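Local coordinates for protein 6-phosphogluconolactonase (Trypanosoma cruzi, PDB 6VYE) that probably hydrolyses 6-phosphogluconolactone to 6-phosphogluconate, the second step of the oxidative pentose phosphate pathway, at residues L222-L233 / T258-L269. Residues are numbered along the deposited sequence; the frame is centred on the assembly and turned at random.
Sequences LLATGKEKKCVL and TFILDKEIAENL. Unlike the reference sequence in segment 258-269: Glu267 (reference Gly).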
loop_
_atom_site.group_PDB
_atom_site.type_symbol
_atom_site.label_atom_id
_atom_site.label_comp_id
_atom_site.label_asym_id
_atom_site.label_seq_id
_atom_site.Cartn_x
_atom_site.Cartn_y
_atom_site.Cartn_z
ATOM N N LEU A 222 -2.481 4.438 -6.304
ATOM C CA LEU A 222 -3.724 4.284 -5.520
ATOM C C LEU A 222 -4.793 3.717 -6.445
ATOM O O LEU A 222 -5.018 4.284 -7.545
ATOM C CB LEU A 222 -4.162 5.622 -4.916
ATOM C CG LEU A 222 -5.453 5.575 -4.096
ATOM C CD1 LEU A 222 -5.220 4.941 -2.739
ATOM C CD2 LEU A 222 -6.007 6.962 -3.911
ATOM N N LEU A 223 -5.449 2.653 -5.988
ATOM C CA LEU A 223 -6.612 2.017 -6.652
ATOM C C LEU A 223 -7.871 2.454 -5.896
ATOM O O LEU A 223 -7.915 2.302 -4.667
ATOM C CB LEU A 223 -6.403 0.506 -6.605
ATOM C CG LEU A 223 -5.173 0.003 -7.348
ATOM C CD1 LEU A 223 -5.239 -1.489 -7.598
ATOM C CD2 LEU A 223 -5.058 0.731 -8.677
ATOM N N ALA A 224 -8.833 3.072 -6.579
ATOM C CA ALA A 224 -10.096 3.489 -5.929
ATOM C C ALA A 224 -11.287 3.309 -6.884
ATOM O O ALA A 224 -11.225 3.769 -8.040
ATOM C CB ALA A 224 -9.956 4.909 -5.445
ATOM N N THR A 225 -12.348 2.668 -6.407
ATOM C CA THR A 225 -13.590 2.448 -7.199
ATOM C C THR A 225 -14.812 2.786 -6.352
ATOM O O THR A 225 -14.688 2.820 -5.114
ATOM C CB THR A 225 -13.714 0.992 -7.645
ATOM O OG1 THR A 225 -13.696 0.194 -6.453
ATOM C CG2 THR A 225 -12.599 0.573 -8.574
ATOM N N GLY A 226 -15.941 3.000 -7.009
ATOM C CA GLY A 226 -17.278 3.015 -6.405
ATOM C C GLY A 226 -17.778 4.430 -6.233
ATOM O O GLY A 226 -17.011 5.299 -5.677
ATOM N N LYS A 227 -19.003 4.686 -6.679
ATOM C CA LYS A 227 -19.695 5.968 -6.395
ATOM C C LYS A 227 -19.613 6.279 -4.893
ATOM O O LYS A 227 -19.504 7.448 -4.565
ATOM C CB LYS A 227 -21.151 5.944 -6.876
ATOM C CG LYS A 227 -21.810 7.322 -6.900
ATOM C CD LYS A 227 -23.308 7.314 -7.060
ATOM C CE LYS A 227 -23.953 8.642 -6.689
ATOM N NZ LYS A 227 -23.937 9.594 -7.825
ATOM N N GLU A 228 -19.654 5.269 -4.020
ATOM C CA GLU A 228 -19.702 5.429 -2.542
ATOM C C GLU A 228 -18.393 6.025 -1.980
ATOM O O GLU A 228 -18.425 6.480 -0.814
ATOM C CB GLU A 228 -20.030 4.081 -1.888
ATOM C CG GLU A 228 -18.884 3.058 -1.856
ATOM C CD GLU A 228 -18.708 2.135 -3.063
ATOM O OE1 GLU A 228 -17.797 1.239 -3.029
ATOM O OE2 GLU A 228 -19.432 2.333 -4.046
ATOM N N LYS A 229 -17.293 6.046 -2.749
ATOM C CA LYS A 229 -15.989 6.602 -2.295
ATOM C C LYS A 229 -15.705 7.955 -2.952
ATOM O O LYS A 229 -14.600 8.480 -2.802
ATOM C CB LYS A 229 -14.890 5.609 -2.636
ATOM C CG LYS A 229 -15.049 4.299 -1.920
ATOM C CD LYS A 229 -13.806 3.490 -1.964
ATOM C CE LYS A 229 -14.020 2.109 -1.407
ATOM N NZ LYS A 229 -14.599 1.276 -2.457
ATOM N N LYS A 230 -16.674 8.508 -3.654
ATOM C CA LYS A 230 -16.495 9.763 -4.424
ATOM C C LYS A 230 -16.242 10.917 -3.457
ATOM O O LYS A 230 -15.405 11.804 -3.759
ATOM C CB LYS A 230 -17.718 10.026 -5.292
ATOM C CG LYS A 230 -17.550 11.139 -6.300
ATOM C CD LYS A 230 -18.395 10.917 -7.559
ATOM C CE LYS A 230 -19.742 11.616 -7.597
ATOM N NZ LYS A 230 -20.219 12.090 -6.274
ATOM N N CYS A 231 -16.913 10.920 -2.319
ATOM C CA CYS A 231 -16.747 11.971 -1.286
ATOM C C CYS A 231 -15.327 11.903 -0.685
ATOM O O CYS A 231 -14.632 12.934 -0.684
ATOM C CB CYS A 231 -17.835 11.837 -0.237
ATOM S SG CYS A 231 -17.731 13.138 1.011
ATOM N N VAL A 232 -14.872 10.739 -0.216
ATOM C CA VAL A 232 -13.484 10.618 0.344
ATOM C C VAL A 232 -12.449 10.906 -0.749
ATOM O O VAL A 232 -11.437 11.571 -0.458
ATOM C CB VAL A 232 -13.222 9.287 1.062
ATOM C CG1 VAL A 232 -14.016 9.219 2.346
ATOM C CG2 VAL A 232 -13.489 8.076 0.190
ATOM N N LEU A 233 -12.667 10.490 -1.990
ATOM C CA LEU A 233 -11.662 10.794 -3.052
ATOM C C LEU A 233 -11.560 12.308 -3.247
ATOM O O LEU A 233 -10.444 12.838 -3.295
ATOM C CB LEU A 233 -12.033 10.100 -4.353
ATOM C CG LEU A 233 -11.054 10.350 -5.498
ATOM C CD1 LEU A 233 -9.654 9.813 -5.170
ATOM C CD2 LEU A 233 -11.609 9.753 -6.789
ATOM N N THR A 258 0.185 8.004 -9.111
ATOM C CA THR A 258 -0.852 7.594 -10.098
ATOM C C THR A 258 -2.092 7.151 -9.342
ATOM O O THR A 258 -1.948 6.277 -8.499
ATOM C CB THR A 258 -0.380 6.462 -11.017
ATOM O OG1 THR A 258 0.897 6.846 -11.525
ATOM C CG2 THR A 258 -1.301 6.194 -12.189
ATOM N N PHE A 259 -3.233 7.796 -9.615
ATOM C CA PHE A 259 -4.587 7.378 -9.166
ATOM C C PHE A 259 -5.259 6.660 -10.343
ATOM O O PHE A 259 -5.343 7.225 -11.464
ATOM C CB PHE A 259 -5.428 8.576 -8.698
ATOM C CG PHE A 259 -5.073 9.180 -7.360
ATOM C CD1 PHE A 259 -5.930 10.090 -6.766
ATOM C CD2 PHE A 259 -3.865 8.919 -6.735
ATOM C CE1 PHE A 259 -5.620 10.685 -5.557
ATOM C CE2 PHE A 259 -3.568 9.487 -5.504
ATOM C CZ PHE A 259 -4.447 10.364 -4.911
ATOM N N ILE A 260 -5.655 5.409 -10.121
ATOM C CA ILE A 260 -6.345 4.567 -11.130
ATOM C C ILE A 260 -7.774 4.400 -10.620
ATOM O O ILE A 260 -7.976 3.840 -9.527
ATOM C CB ILE A 260 -5.563 3.249 -11.365
ATOM C CG1 ILE A 260 -4.082 3.523 -11.650
ATOM C CG2 ILE A 260 -6.207 2.389 -12.447
ATOM C CD1 ILE A 260 -3.269 2.255 -11.943
ATOM N N LEU A 261 -8.729 4.954 -11.359
ATOM C CA LEU A 261 -10.141 5.118 -10.936
ATOM C C LEU A 261 -11.095 4.437 -11.929
ATOM O O LEU A 261 -10.749 4.312 -13.131
ATOM C CB LEU A 261 -10.426 6.617 -10.883
ATOM C CG LEU A 261 -9.421 7.448 -10.095
ATOM C CD1 LEU A 261 -9.818 8.914 -10.130
ATOM C CD2 LEU A 261 -9.344 6.963 -8.653
ATOM N N ASP A 262 -12.290 4.082 -11.459
ATOM C CA ASP A 262 -13.443 3.735 -12.327
ATOM C C ASP A 262 -14.205 5.035 -12.626
ATOM O O ASP A 262 -13.884 6.074 -12.007
ATOM C CB ASP A 262 -14.290 2.612 -11.710
ATOM C CG ASP A 262 -15.240 3.029 -10.597
ATOM O OD1 ASP A 262 -14.933 4.013 -9.870
ATOM O OD2 ASP A 262 -16.286 2.368 -10.458
ATOM N N LYS A 263 -15.167 4.973 -13.550
ATOM C CA LYS A 263 -16.018 6.114 -13.991
ATOM C C LYS A 263 -16.808 6.636 -12.791
ATOM O O LYS A 263 -16.824 7.842 -12.588
ATOM C CB LYS A 263 -16.980 5.683 -15.100
ATOM C CG LYS A 263 -16.334 5.328 -16.428
ATOM C CD LYS A 263 -15.857 6.540 -17.199
ATOM C CE LYS A 263 -15.484 6.223 -18.630
ATOM N NZ LYS A 263 -14.090 6.643 -18.918
ATOM N N GLU A 264 -17.423 5.743 -12.015
ATOM C CA GLU A 264 -18.384 6.092 -10.940
ATOM C C GLU A 264 -17.670 6.927 -9.858
ATOM O O GLU A 264 -18.283 7.896 -9.376
ATOM C CB GLU A 264 -19.039 4.828 -10.400
ATOM C CG GLU A 264 -20.072 4.248 -11.350
ATOM C CD GLU A 264 -21.361 5.059 -11.519
ATOM O OE1 GLU A 264 -21.873 5.599 -10.518
ATOM O OE2 GLU A 264 -21.859 5.171 -12.651
ATOM N N ILE A 265 -16.435 6.596 -9.456
ATOM C CA ILE A 265 -15.730 7.379 -8.387
ATOM C C ILE A 265 -15.251 8.722 -8.949
ATOM O O ILE A 265 -15.143 9.668 -8.147
ATOM C CB ILE A 265 -14.586 6.596 -7.710
ATOM C CG1 ILE A 265 -14.251 7.198 -6.331
ATOM C CG2 ILE A 265 -13.364 6.486 -8.624
ATOM C CD1 ILE A 265 -13.256 6.405 -5.531
ATOM N N ALA A 266 -15.028 8.807 -10.265
ATOM C CA ALA A 266 -14.393 9.941 -10.969
ATOM C C ALA A 266 -15.421 10.938 -11.542
ATOM O O ALA A 266 -14.976 11.839 -12.277
ATOM C CB ALA A 266 -13.511 9.397 -12.066
ATOM N N GLU A 267 -16.702 10.887 -11.156
ATOM C CA GLU A 267 -17.788 11.716 -11.774
ATOM C C GLU A 267 -17.550 13.221 -11.548
ATOM O O GLU A 267 -17.893 13.982 -12.443
ATOM C CB GLU A 267 -19.186 11.302 -11.293
ATOM C CG GLU A 267 -19.296 9.813 -10.987
ATOM C CD GLU A 267 -20.639 9.105 -11.123
ATOM O OE1 GLU A 267 -21.227 9.169 -12.229
ATOM O OE2 GLU A 267 -21.066 8.437 -10.128
ATOM N N ASN A 268 -16.931 13.656 -10.448
ATOM C CA ASN A 268 -16.694 15.106 -10.169
ATOM C C ASN A 268 -15.277 15.563 -10.566
ATOM O O ASN A 268 -14.999 16.775 -10.457
ATOM C CB ASN A 268 -16.957 15.446 -8.701
ATOM C CG ASN A 268 -18.386 15.174 -8.273
ATOM O OD1 ASN A 268 -19.343 15.516 -8.975
ATOM N ND2 ASN A 268 -18.542 14.583 -7.104
ATOM N N LEU A 269 -14.393 14.664 -10.998
ATOM C CA LEU A 269 -13.020 15.038 -11.433
ATOM C C LEU A 269 -13.089 15.677 -12.823
ATOM O O LEU A 269 -14.008 15.324 -13.582
ATOM C CB LEU A 269 -12.129 13.794 -11.463
ATOM C CG LEU A 269 -11.359 13.497 -10.180
ATOM C CD1 LEU A 269 -12.276 13.506 -8.964
ATOM C CD2 LEU A 269 -10.632 12.164 -10.303
#
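Asp262 OD1 takes two backbone N-H groups at once, one from each segment: Gly226 N lies 3.2 Å from Asp262 OD1, and Ile265 N, three residues further on, completes an Asx motif at 3.0 Å from that same oxygen. The two donors reach it from opposite faces of the carboxylate. With chi1 at 79°, CG of Asp262 sits between its own backbone N and carbonyl carbon, which lets a short acidic side chain tie the turn after its strand to the loop after the neighbouring one. Glycine suits position 226 because its phi is positive.

Before these loops, strands 222-224 and 258-262 run parallel, their axes 15° apart. Leu222 N donates to Thr258 O, and Leu222 O receives Ile260 N at 2.9 Å in an almost straight bond. Ala224 N then binds Ile260 O, so the chain of Leu222 to Ala224 alternately gives and takes. On one face of the sheet Leu222 CD2 rests over the centre of the Phe259 ring, 3.8 Å from its centroid, a CH-pi contact. On the other, Leu223 and Ile260 lie side by side, pointing the same way, and Ile260 also packs on Leu24 and Val27 of helix 24-38.

Ile265 packs between Ala224, Lys229 and Leu233. Its CG1 is anti to the backbone N (chi1 -159°), carrying CD1 to Ala224 CB at 3.6 Å and tightly against Lys229 CB. The small alanine allows the close approach of this branched chain, while Leu233 CD2 closes in on Ile265 CG1 at 3.7 Å. Parallel neighbouring strands joined through helix 230-237 form a beta-alpha-beta unit, characteristic of the Rossmann-like sheet of the glucosamine-6-phosphate isomerase/6-phosphogluconolactonase family.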